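Local coordinates for ESSB (Geobacillus thermodenitrificans, PDB 2YNQ), which is an integral membrane component of the type VII secretion system, represented here by its extracellular domain, and probably acts in protein export as a self-associating subunit, at residues E17-N22 with A48-M53; Q63-N68 with L79-I84; E75-Y80 with R102-Y107; E90-L95 with V106-K111. All blocks are in the same frame, centred on the assembly; numbering follows the deposited sequence. Where two conformers were deposited one is given.

Overall arrangement
The extracellular domain of EssB illustrates how an all-helical fold is built from helices packed one after another. Contact 1 lies toward the N-terminal end, about 15 Å from the chain centre, while the centres of contacts 2, 3 and 4 cluster within about 5 to 7 Å of it. Contacts 2 and 3, with centres about 5 Å apart, share Tyr80 of helix 75-85; contacts 3 and 4, centres about 7 Å apart, share Tyr107 of helix 102-118. Val52 bridges contacts 1 and 2, Val52 CG2 lying 3.3 Å from Trp81 CD2. Sodium ions mark the loops of contacts 1 and 2, and the side chain of Leu104 in contact 3 is about 8 Å from the sodium ion of contact 2.

Contact 1 (E17-N22 with A48-M53); sequences ELFLQN and ASSYVM. With NA (sodium ion), chain G.
Phe19, in the last turn of helix 7-19, brings its CD1, CE1 and CZ atoms against Ser49 and Ser50 of helix 41-53. Phe19 CE1 is 3.7 Å from Ser49 CB, and CZ also lies near that methylene. The hydroxyl of Ser50 approaches from another direction, its OG sitting near the ring plane at the edge, 3.6 Å from Phe19 CD1. The phenyl group reaches across because its CG stands opposite the backbone nitrogen (chi1 -176°). Neither serine depends on the ring for a polar partner: Ser49 OG bonds to Tyr45 O and Ser50 OG to Glu46 O, one turn back in their own helix.

Behind the ring the chain ends its helix in a Schellman motif at Asn22, with Asn22 N held 2.8 Å from Phe19 O. Gln21 folds back, its NE2 giving a straight bond of 2.9 Å to Glu17 O from above the carbonyl plane. Gln21 O binds a sodium ion at 2.5 Å, shared with Gln136 OE1 of the second subunit. Thus the ring packs on a methylene of Ser49 and the edge-on hydroxyl of Ser50, both hydroxyls being bonded within their own helix, while the polar work falls to the neighbouring turn, where the ion joins two subunits.

Contact 2 (Q63-N68 with L79-I84); sequences QTVSNN and LYWIYI. With NA (sodium ion), chain O.
A sodium-binding loop directly after helix 59-64 supplies one side of this contact: Val65, Ser66 and Asn67 meet the indole of Trp81 on helix 75-85. The chain makes an inverse gamma turn about Ser66, in which Asn67 N makes a weak bond to Val65 O. The turn sends neighbouring carbonyls to different tasks. Val65 O coordinates the sodium ion at 2.4 Å. Ser66 O instead accepts the indole hydrogen of Trp81, with Trp81 NE1 at 2.9 Å and an N-H...O angle of 150°. The acceptor lies close to the indole plane, but the donor is tilted from the plane of the carbonyl.

Asn67 serves both partners. Its CG lies between the backbone nitrogen and carbonyl carbon (chi1 68°), which carries OD1 to the ion at 2.6 Å while Asn67 CB rests 3.8 Å from Trp81 CZ2. Arg62 O and three waters also bind the sodium. At the far end of the indole, Val65 CG2 touches the benzo edge, 3.9 Å from Trp81 CH2. One face of the indole is covered by Tyr80, whose CE2 stands 3.6 Å above the plane of the Trp81 ring. A leucine at Trp81 would probably leave Ser66 O without its indole donor and open a gap beside Val65 and Asn67, letting the ion-binding loop shift.

Farther out, Val52 of helix 41-53 touches both Trp81 and Asn67, and Leu104 of helix 102-118 packs on Trp81 and Val65, which sets the indole between two helices.

Contact 3 (E75-Y80 with R102-Y107); sequences EQYMLY and RDLIVY
Leu104 of helix 102-118 fits against Tyr77 and Tyr80 of helix 75-85, the two being the third and first helices of an antiparallel up-down-up array, with helix 89-99 packing on both. The short segments run nearly parallel, inclined by 20°, and their axes stay 12.6 Å apart, a wide spacing spanned by large side chains.

From its root, Leu104 begins with CB over one face of the Tyr80 ring, 3.9 Å from Tyr80 CZ. Beyond CG the side chain divides. Branch CD1 sits 4.1 Å from the centroid of the Tyr80 ring and only 9° off the ring normal, a CH-pi contact. The same methyl, Leu104 CD1, reaches Tyr77, 3.5 Å from Tyr77 CE1, and is thereby caught between two tyrosines. Branch Leu104 CD2 lies 3.8 Å from Tyr80 CE2, nearer the hydroxyl end of that ring.

The backbone of Leu104 completes the grip, because its carbonyl O accepts a 2.8 Å hydrogen bond from Tyr80 OH, with the donor a little out of the carbonyl plane. One tyrosine therefore holds a single leucine by its CB, both methyls and its main-chain carbonyl. A phenylalanine in place of Tyr80 would probably keep the ring over Leu104 but deprive the buried carbonyl O of its phenolic donor.

Tyr77 is anchored by its own hydroxyl to Asp101, and Tyr107 by its hydroxyl to Glu55. The ring of Tyr107 presents its edge to the other phenol: Tyr80 OH lies near its plane, 3.5 Å from Tyr107 CD2.

Contact 4 (E90-L95 with V106-K111); sequences EEALEL and VYALLK
Leu93 and Ala92 of helix 89-99 face Ala108 and Leu109 of helix 102-118 in a junction that is apolar where the two segments touch. The first kind of contact is methyl against main chain. Ala108 CB presses on the backbone of the opposite helix, 3.7 Å from Leu93 CA and 4.1 Å from Ala92 C. A small residue at this point permits close approach: the CA atoms of Leu93 and Ala108 are 5.1 Å apart, and the segment axes come within 8.5 Å.

The second kind joins side chains. Leu93 passes Ala108 with its CB 4.0 Å from Ala108 CB; with chi1 at 176° the branch swings away from the backbone nitrogen and meets Leu109 at a slant. Leu93 CD1 lies 3.9 Å from Leu109 CG, and Leu93 CD2 meets Leu109 CD2 at 3.9 Å.

Polar bonds flank this core: Glu90 OE1 takes a hydrogen bond from Gln115 NE2 farther along helix 102-118, and Lys111 forms a salt bridge with Glu55. Leu109 also touches Ile138, carrying the packing to the C-terminal helix 124-152. With segment directions 160° apart and a short link between consecutive helices, the arrangement is an antiparallel alpha-hairpin.

Contact 1 (E17-N22 with A48-M53)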
# COMPACT_ATOMS: atom_id res chain seq x y z
N GLU D 17 25.55 0.72 -6.21
CA GLU D 17 26.01 1.77 -5.33
C GLU D 17 24.88 2.39 -4.50
O GLU D 17 25.07 2.76 -3.34
CB GLU D 17 26.78 2.83 -6.13
CG GLU D 17 27.15 4.08 -5.33
CD GLU D 17 28.12 5.01 -6.07
OE1 GLU D 17 28.65 4.64 -7.15
OE2 GLU D 17 28.37 6.11 -5.55
N LEU D 18 23.71 2.54 -5.11
CA LEU D 18 22.57 3.17 -4.42
C LEU D 18 21.92 2.18 -3.47
O LEU D 18 21.59 2.53 -2.33
CB LEU D 18 21.56 3.72 -5.42
CG LEU D 18 22.09 4.84 -6.32
CD1 LEU D 18 21.22 4.86 -7.56
CD2 LEU D 18 22.11 6.22 -5.63
N PHE D 19 21.82 0.93 -3.90
CA PHE D 19 21.22 -0.10 -3.06
C PHE D 19 21.98 -0.37 -1.78
O PHE D 19 21.37 -0.49 -0.70
CB PHE D 19 21.05 -1.41 -3.82
CG PHE D 19 20.36 -2.46 -3.02
CD1 PHE D 19 18.97 -2.38 -2.82
CD2 PHE D 19 21.09 -3.51 -2.45
CE1 PHE D 19 18.32 -3.33 -2.06
CE2 PHE D 19 20.45 -4.46 -1.68
CZ PHE D 19 19.05 -4.39 -1.48
N LEU D 20 23.30 -0.45 -1.89
CA LEU D 20 24.17 -0.69 -0.74
C LEU D 20 24.05 0.42 0.31
O LEU D 20 24.50 0.24 1.44
CB LEU D 20 25.61 -0.86 -1.20
CG LEU D 20 25.86 -2.19 -1.88
CD1 LEU D 20 27.31 -2.31 -2.30
CD2 LEU D 20 25.49 -3.32 -0.94
N GLN D 21 23.43 1.53 -0.09
CA GLN D 21 23.14 2.70 0.74
C GLN D 21 21.66 2.83 1.09
O GLN D 21 21.26 3.87 1.64
CB GLN D 21 23.42 3.96 -0.08
CG GLN D 21 24.78 4.46 -0.00
CD GLN D 21 24.97 5.64 -0.91
OE1 GLN D 21 24.89 6.79 -0.46
NE2 GLN D 21 25.22 5.38 -2.20
N ASN D 22 20.86 1.84 0.69
CA ASN D 22 19.40 1.85 0.94
C ASN D 22 18.66 2.94 0.19
O ASN D 22 17.63 3.42 0.64
CB ASN D 22 19.12 2.00 2.43
CG ASN D 22 19.99 1.11 3.28
OD1 ASN D 22 20.01 -0.11 3.11
ND2 ASN D 22 20.71 1.72 4.24
N ALA D 48 13.90 -5.72 -6.79
CA ALA D 48 12.77 -6.32 -6.14
C ALA D 48 12.77 -5.92 -4.68
O ALA D 48 11.71 -5.58 -4.14
CB ALA D 48 12.78 -7.82 -6.31
N SER D 49 13.94 -5.91 -4.05
CA SER D 49 14.00 -5.48 -2.65
C SER D 49 13.56 -4.06 -2.59
O SER D 49 12.79 -3.69 -1.71
CB SER D 49 15.38 -5.61 -2.00
OG SER D 49 15.85 -6.94 -2.10
N SER D 50 14.01 -3.26 -3.55
CA SER D 50 13.71 -1.84 -3.50
C SER D 50 12.21 -1.61 -3.65
O SER D 50 11.64 -0.81 -2.91
CB SER D 50 14.51 -1.06 -4.54
OG SER D 50 15.89 -1.14 -4.25
N TYR D 51 11.56 -2.34 -4.57
CA TYR D 51 10.12 -2.21 -4.69
C TYR D 51 9.40 -2.70 -3.46
O TYR D 51 8.52 -2.02 -2.92
CB TYR D 51 9.59 -2.93 -5.93
CG TYR D 51 9.77 -2.17 -7.22
CD1 TYR D 51 9.15 -0.93 -7.41
CD2 TYR D 51 10.55 -2.69 -8.23
CE1 TYR D 51 9.30 -0.23 -8.63
CE2 TYR D 51 10.72 -2.01 -9.43
CZ TYR D 51 10.10 -0.79 -9.63
OH TYR D 51 10.28 -0.14 -10.83
N VAL D 52 9.80 -3.87 -2.97
CA VAL D 52 9.09 -4.46 -1.86
C VAL D 52 9.23 -3.60 -0.61
O VAL D 52 8.31 -3.51 0.19
CB VAL D 52 9.47 -5.97 -1.64
CG1 VAL D 52 10.22 -6.18 -0.33
CG2 VAL D 52 8.22 -6.80 -1.57
N MET D 53 10.39 -2.94 -0.45
CA MET D 53 10.62 -2.13 0.74
C MET D 53 9.78 -0.87 0.72
O MET D 53 9.51 -0.27 1.78
CB MET D 53 12.11 -1.74 0.86
CG MET D 53 13.05 -2.90 1.20
SD MET D 53 12.80 -3.53 2.87
CE MET D 53 13.10 -2.03 3.81
NA NA G . 21.29 5.90 3.17
O HOH W 1 23.28 6.92 2.12
O HOH W 2 23.32 4.58 4.34
O HOH W 3 21.60 7.84 4.58

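Contact 2 (Q63-N68 with L79-I84)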
# COMPACT_ATOMS: atom_id res chain seq x y z
N GLN D 63 1.80 -9.11 6.95
CA GLN D 63 1.71 -10.44 7.55
C GLN D 63 1.19 -11.47 6.56
O GLN D 63 1.53 -12.64 6.62
CB GLN D 63 0.78 -10.42 8.77
CG GLN D 63 1.40 -9.87 10.05
CD GLN D 63 0.37 -9.54 11.17
OE1 GLN D 63 0.69 -8.81 12.11
NE2 GLN D 63 -0.86 -10.06 11.05
N THR D 64 0.34 -11.00 5.65
CA THR D 64 -0.39 -11.85 4.74
C THR D 64 0.44 -12.29 3.54
O THR D 64 0.38 -13.45 3.17
CB THR D 64 -1.66 -11.12 4.23
OG1 THR D 64 -2.38 -10.60 5.35
CG2 THR D 64 -2.57 -12.05 3.43
N VAL D 65 1.20 -11.37 2.94
CA VAL D 65 1.87 -11.65 1.65
C VAL D 65 3.30 -12.14 1.78
O VAL D 65 3.96 -11.88 2.79
CB VAL D 65 1.83 -10.43 0.67
CG1 VAL D 65 0.41 -10.07 0.30
CG2 VAL D 65 2.59 -9.21 1.22
N SER D 66 3.78 -12.83 0.75
CA SER D 66 5.17 -13.32 0.71
C SER D 66 6.06 -12.21 0.20
O SER D 66 6.44 -12.21 -0.98
CB SER D 66 5.30 -14.51 -0.25
OG SER D 66 4.64 -15.66 0.22
N ASN D 67 6.40 -11.26 1.07
CA ASN D 67 7.18 -10.11 0.66
C ASN D 67 8.63 -10.18 1.15
O ASN D 67 9.35 -9.19 1.10
CB ASN D 67 6.53 -8.84 1.20
CG ASN D 67 6.62 -8.74 2.71
OD1 ASN D 67 6.54 -9.76 3.43
ND2 ASN D 67 6.79 -7.53 3.21
N ASN D 68 9.08 -11.33 1.63
CA ASN D 68 10.47 -11.44 1.97
C ASN D 68 11.32 -11.75 0.74
O ASN D 68 10.97 -12.65 -0.04
CB ASN D 68 10.69 -12.49 3.07
CG ASN D 68 12.15 -12.51 3.56
OD1 ASN D 68 12.76 -11.44 3.78
ND2 ASN D 68 12.71 -13.72 3.71
N LEU D 79 10.32 -11.18 -9.73
CA LEU D 79 9.59 -10.63 -10.86
C LEU D 79 8.20 -10.18 -10.45
O LEU D 79 7.76 -9.10 -10.86
CB LEU D 79 9.52 -11.64 -12.01
CG LEU D 79 10.87 -11.91 -12.69
CD1 LEU D 79 10.80 -13.10 -13.72
CD2 LEU D 79 11.43 -10.63 -13.32
N TYR D 80 7.53 -10.97 -9.62
CA TYR D 80 6.23 -10.59 -9.09
C TYR D 80 6.28 -9.19 -8.47
O TYR D 80 5.50 -8.32 -8.84
CB TYR D 80 5.75 -11.58 -8.05
CG TYR D 80 4.49 -11.12 -7.37
CD1 TYR D 80 3.25 -11.46 -7.89
CD2 TYR D 80 4.53 -10.34 -6.20
CE1 TYR D 80 2.07 -11.03 -7.27
CE2 TYR D 80 3.35 -9.91 -5.58
CZ TYR D 80 2.12 -10.26 -6.13
OH TYR D 80 0.93 -9.86 -5.55
N TRP D 81 7.21 -8.98 -7.54
CA TRP D 81 7.26 -7.71 -6.83
C TRP D 81 7.70 -6.55 -7.70
O TRP D 81 7.25 -5.42 -7.51
CB TRP D 81 8.11 -7.83 -5.55
CG TRP D 81 7.35 -8.59 -4.50
CD1 TRP D 81 7.59 -9.87 -4.07
CD2 TRP D 81 6.16 -8.15 -3.81
NE1 TRP D 81 6.63 -10.23 -3.13
CE2 TRP D 81 5.76 -9.19 -2.95
CE3 TRP D 81 5.41 -6.96 -3.83
CZ2 TRP D 81 4.64 -9.08 -2.12
CZ3 TRP D 81 4.30 -6.85 -3.00
CH2 TRP D 81 3.92 -7.91 -2.16
N ILE D 82 8.56 -6.83 -8.68
CA ILE D 82 8.98 -5.81 -9.59
C ILE D 82 7.78 -5.35 -10.45
O ILE D 82 7.58 -4.14 -10.65
CB ILE D 82 10.16 -6.28 -10.49
CG1 ILE D 82 11.44 -6.46 -9.65
CG2 ILE D 82 10.37 -5.29 -11.65
CD1 ILE D 82 12.60 -7.25 -10.35
N TYR D 83 6.98 -6.30 -10.92
CA TYR D 83 5.79 -5.91 -11.69
C TYR D 83 4.73 -5.23 -10.86
O TYR D 83 4.05 -4.30 -11.33
CB TYR D 83 5.13 -7.09 -12.39
CG TYR D 83 5.99 -7.83 -13.37
CD1 TYR D 83 6.81 -7.15 -14.28
CD2 TYR D 83 5.96 -9.22 -13.41
CE1 TYR D 83 7.60 -7.87 -15.19
CE2 TYR D 83 6.72 -9.94 -14.30
CZ TYR D 83 7.55 -9.26 -15.19
OH TYR D 83 8.29 -10.02 -16.07
N ILE D 84 4.55 -5.71 -9.63
CA ILE D 84 3.68 -4.99 -8.71
C ILE D 84 4.21 -3.57 -8.60
O ILE D 84 3.45 -2.62 -8.75
CB ILE D 84 3.62 -5.61 -7.30
CG1 ILE D 84 2.82 -6.92 -7.30
CG2 ILE D 84 3.03 -4.60 -6.34
CD1 ILE D 84 1.26 -6.78 -7.53
NA NA O . 4.92 -11.21 4.93
O HOH W 4 4.54 -13.63 5.26
O HOH W 5 6.97 -13.10 3.94
O HOH W 6 6.41 -11.13 6.90

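Contact 3 (E75-Y80 with R102-Y107)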
# COMPACT_ATOMS: atom_id res chain seq x y z
N GLU D 75 13.56 -16.45 -8.62
CA GLU D 75 13.38 -15.41 -9.62
C GLU D 75 11.92 -14.92 -9.74
O GLU D 75 11.67 -13.71 -9.83
CB GLU D 75 13.91 -15.88 -10.99
CG GLU D 75 13.88 -14.82 -12.09
CD GLU D 75 14.30 -15.33 -13.48
OE1 GLU D 75 14.38 -16.57 -13.68
OE2 GLU D 75 14.52 -14.49 -14.38
N GLN D 76 10.97 -15.86 -9.73
CA GLN D 76 9.56 -15.54 -9.94
C GLN D 76 8.99 -14.57 -8.91
O GLN D 76 8.24 -13.66 -9.26
CB GLN D 76 8.73 -16.80 -9.97
CG GLN D 76 8.92 -17.64 -11.21
CD GLN D 76 8.28 -19.00 -11.06
OE1 GLN D 76 7.59 -19.49 -11.96
NE2 GLN D 76 8.49 -19.63 -9.89
N TYR D 77 9.36 -14.76 -7.65
CA TYR D 77 8.97 -13.86 -6.58
C TYR D 77 9.54 -12.47 -6.76
O TYR D 77 8.85 -11.48 -6.48
CB TYR D 77 9.35 -14.43 -5.21
CG TYR D 77 8.41 -15.51 -4.74
CD1 TYR D 77 7.22 -15.18 -4.08
CD2 TYR D 77 8.69 -16.87 -4.98
CE1 TYR D 77 6.33 -16.17 -3.66
CE2 TYR D 77 7.79 -17.88 -4.55
CZ TYR D 77 6.62 -17.50 -3.89
OH TYR D 77 5.73 -18.45 -3.44
N MET D 78 10.77 -12.39 -7.25
CA MET D 78 11.37 -11.11 -7.54
C MET D 78 10.63 -10.42 -8.67
O MET D 78 10.31 -9.24 -8.58
CB MET D 78 12.85 -11.29 -7.88
CG MET D 78 13.67 -11.74 -6.67
SD MET D 78 15.43 -11.92 -7.05
CE MET D 78 16.01 -12.70 -5.54
N LEU D 79 10.32 -11.18 -9.73
CA LEU D 79 9.59 -10.63 -10.86
C LEU D 79 8.20 -10.18 -10.45
O LEU D 79 7.76 -9.10 -10.86
CB LEU D 79 9.52 -11.64 -12.01
CG LEU D 79 10.87 -11.91 -12.69
CD1 LEU D 79 10.80 -13.10 -13.72
CD2 LEU D 79 11.43 -10.63 -13.32
N TYR D 80 7.53 -10.97 -9.62
CA TYR D 80 6.23 -10.59 -9.09
C TYR D 80 6.28 -9.19 -8.47
O TYR D 80 5.50 -8.32 -8.84
CB TYR D 80 5.75 -11.58 -8.05
CG TYR D 80 4.49 -11.12 -7.37
CD1 TYR D 80 3.25 -11.46 -7.89
CD2 TYR D 80 4.53 -10.34 -6.20
CE1 TYR D 80 2.07 -11.03 -7.27
CE2 TYR D 80 3.35 -9.91 -5.58
CZ TYR D 80 2.12 -10.26 -6.13
OH TYR D 80 0.93 -9.86 -5.55
N ARG D 102 -1.39 -18.20 -3.07
CA ARG D 102 -2.77 -17.69 -2.91
C ARG D 102 -2.83 -16.19 -2.60
O ARG D 102 -3.47 -15.43 -3.31
CB ARG D 102 -3.52 -18.48 -1.85
CG ARG D 102 -4.97 -18.07 -1.69
CD ARG D 102 -5.30 -17.86 -0.22
NE ARG D 102 -5.00 -19.05 0.56
CZ ARG D 102 -4.14 -19.11 1.57
NH1 ARG D 102 -3.49 -18.05 2.00
NH2 ARG D 102 -3.96 -20.27 2.18
N ASP D 103 -2.13 -15.78 -1.55
CA ASP D 103 -2.19 -14.40 -1.10
C ASP D 103 -1.55 -13.43 -2.06
O ASP D 103 -1.90 -12.24 -2.06
CB ASP D 103 -1.63 -14.29 0.31
CG ASP D 103 -2.35 -15.23 1.27
OD1 ASP D 103 -3.59 -15.40 1.14
OD2 ASP D 103 -1.69 -15.82 2.14
N LEU D 104 -0.64 -13.92 -2.90
CA LEU D 104 -0.06 -13.09 -3.93
C LEU D 104 -1.06 -12.89 -5.06
O LEU D 104 -1.14 -11.80 -5.63
CB LEU D 104 1.29 -13.63 -4.41
CG LEU D 104 2.49 -13.55 -3.44
CD1 LEU D 104 3.80 -13.84 -4.16
CD2 LEU D 104 2.60 -12.23 -2.72
N ILE D 105 -1.83 -13.92 -5.39
CA ILE D 105 -2.89 -13.79 -6.38
C ILE D 105 -3.90 -12.77 -5.87
O ILE D 105 -4.27 -11.84 -6.59
CB ILE D 105 -3.61 -15.13 -6.70
CG1 ILE D 105 -2.60 -16.14 -7.27
CG2 ILE D 105 -4.78 -14.90 -7.66
CD1 ILE D 105 -3.11 -17.61 -7.38
N VAL D 106 -4.30 -12.91 -4.62
CA VAL D 106 -5.24 -11.96 -4.06
C VAL D 106 -4.68 -10.54 -4.12
O VAL D 106 -5.39 -9.60 -4.51
CB VAL D 106 -5.66 -12.31 -2.62
CG1 VAL D 106 -6.40 -11.15 -2.01
CG2 VAL D 106 -6.50 -13.57 -2.60
N TYR D 107 -3.43 -10.38 -3.72
CA TYR D 107 -2.85 -9.03 -3.71
C TYR D 107 -2.81 -8.41 -5.11
O TYR D 107 -3.12 -7.22 -5.29
CB TYR D 107 -1.48 -9.04 -3.08
CG TYR D 107 -0.96 -7.66 -2.83
CD1 TYR D 107 -1.44 -6.91 -1.75
CD2 TYR D 107 -0.01 -7.10 -3.66
CE1 TYR D 107 -0.98 -5.64 -1.51
CE2 TYR D 107 0.47 -5.82 -3.43
CZ TYR D 107 -0.02 -5.09 -2.36
OH TYR D 107 0.43 -3.82 -2.15

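Contact 4 (E90-L95 with V106-K111)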
# COMPACT_ATOMS: atom_id res chain seq x y z
N GLU D 90 -1.44 -6.98 -14.17
CA GLU D 90 -1.77 -8.11 -15.06
C GLU D 90 -0.63 -9.12 -15.15
O GLU D 90 -0.84 -10.33 -15.03
CB GLU D 90 -2.17 -7.57 -16.43
CG GLU D 90 -3.47 -6.79 -16.33
CD GLU D 90 -3.68 -5.77 -17.42
OE1 GLU D 90 -2.91 -4.82 -17.53
OE2 GLU D 90 -4.66 -5.91 -18.17
N GLU D 91 0.58 -8.59 -15.29
CA GLU D 91 1.78 -9.39 -15.34
C GLU D 91 2.04 -10.06 -13.98
O GLU D 91 2.33 -11.25 -13.90
CB GLU D 91 2.93 -8.48 -15.77
CG GLU D 91 4.02 -9.13 -16.55
CD GLU D 91 3.54 -9.86 -17.81
OE1 GLU D 91 3.34 -9.21 -18.86
OE2 GLU D 91 3.44 -11.10 -17.75
N ALA D 92 1.87 -9.30 -12.90
CA ALA D 92 2.05 -9.85 -11.55
C ALA D 92 0.98 -10.91 -11.23
O ALA D 92 1.28 -11.95 -10.60
CB ALA D 92 2.03 -8.73 -10.52
N LEU D 93 -0.25 -10.66 -11.68
CA LEU D 93 -1.33 -11.62 -11.50
C LEU D 93 -1.02 -12.96 -12.16
O LEU D 93 -1.21 -14.01 -11.55
CB LEU D 93 -2.67 -11.07 -11.98
CG LEU D 93 -3.90 -11.99 -11.94
CD1 LEU D 93 -4.17 -12.53 -10.55
CD2 LEU D 93 -5.13 -11.28 -12.48
N GLU D 94 -0.54 -12.96 -13.39
CA GLU D 94 -0.34 -14.24 -14.06
C GLU D 94 0.92 -14.96 -13.53
O GLU D 94 0.97 -16.19 -13.54
CB GLU D 94 -0.40 -14.10 -15.59
CG GLU D 94 -1.05 -15.31 -16.33
CD GLU D 94 -2.51 -15.60 -15.92
OE1 GLU D 94 -3.29 -14.65 -15.64
OE2 GLU D 94 -2.88 -16.80 -15.89
N LEU D 95 1.90 -14.20 -13.04
CA LEU D 95 3.04 -14.79 -12.32
C LEU D 95 2.59 -15.44 -11.01
O LEU D 95 2.99 -16.57 -10.71
CB LEU D 95 4.07 -13.72 -12.02
CG LEU D 95 5.52 -14.06 -11.71
CD1 LEU D 95 6.05 -15.29 -12.46
CD2 LEU D 95 6.32 -12.87 -12.15
N VAL D 106 -4.30 -12.91 -4.62
CA VAL D 106 -5.24 -11.96 -4.06
C VAL D 106 -4.68 -10.54 -4.12
O VAL D 106 -5.39 -9.60 -4.51
CB VAL D 106 -5.66 -12.31 -2.62
CG1 VAL D 106 -6.40 -11.15 -2.01
CG2 VAL D 106 -6.50 -13.57 -2.60
N TYR D 107 -3.43 -10.38 -3.72
CA TYR D 107 -2.85 -9.03 -3.71
C TYR D 107 -2.81 -8.41 -5.11
O TYR D 107 -3.12 -7.22 -5.29
CB TYR D 107 -1.48 -9.04 -3.08
CG TYR D 107 -0.96 -7.66 -2.83
CD1 TYR D 107 -1.44 -6.91 -1.75
CD2 TYR D 107 -0.01 -7.10 -3.66
CE1 TYR D 107 -0.98 -5.64 -1.51
CE2 TYR D 107 0.47 -5.82 -3.43
CZ TYR D 107 -0.02 -5.09 -2.36
OH TYR D 107 0.43 -3.82 -2.15
N ALA D 108 -2.46 -9.22 -6.10
CA ALA D 108 -2.42 -8.77 -7.47
C ALA D 108 -3.82 -8.45 -8.00
O ALA D 108 -4.02 -7.47 -8.73
CB ALA D 108 -1.74 -9.81 -8.33
N LEU D 109 -4.80 -9.25 -7.59
CA LEU D 109 -6.21 -9.00 -7.94
C LEU D 109 -6.66 -7.64 -7.40
O LEU D 109 -7.34 -6.87 -8.11
CB LEU D 109 -7.11 -10.12 -7.42
CG LEU D 109 -7.12 -11.39 -8.28
CD1 LEU D 109 -7.70 -12.57 -7.51
CD2 LEU D 109 -7.83 -11.19 -9.66
N LEU D 110 -6.25 -7.33 -6.16
CA LEU D 110 -6.52 -6.01 -5.59
C LEU D 110 -5.91 -4.86 -6.39
O LEU D 110 -6.58 -3.88 -6.65
CB LEU D 110 -6.10 -5.94 -4.13
CG LEU D 110 -7.04 -6.72 -3.19
CD1 LEU D 110 -6.38 -6.86 -1.81
CD2 LEU D 110 -8.46 -6.10 -3.07
N LYS D 111 -4.64 -4.99 -6.80
CA LYS D 111 -4.02 -3.94 -7.62
C LYS D 111 -4.72 -3.85 -8.98
O LYS D 111 -4.92 -2.77 -9.52
CB LYS D 111 -2.52 -4.17 -7.80
CG LYS D 111 -1.68 -3.95 -6.54
CD LYS D 111 -1.93 -2.58 -5.89
CE LYS D 111 -0.83 -2.15 -4.92
NZ LYS D 111 0.41 -1.62 -5.63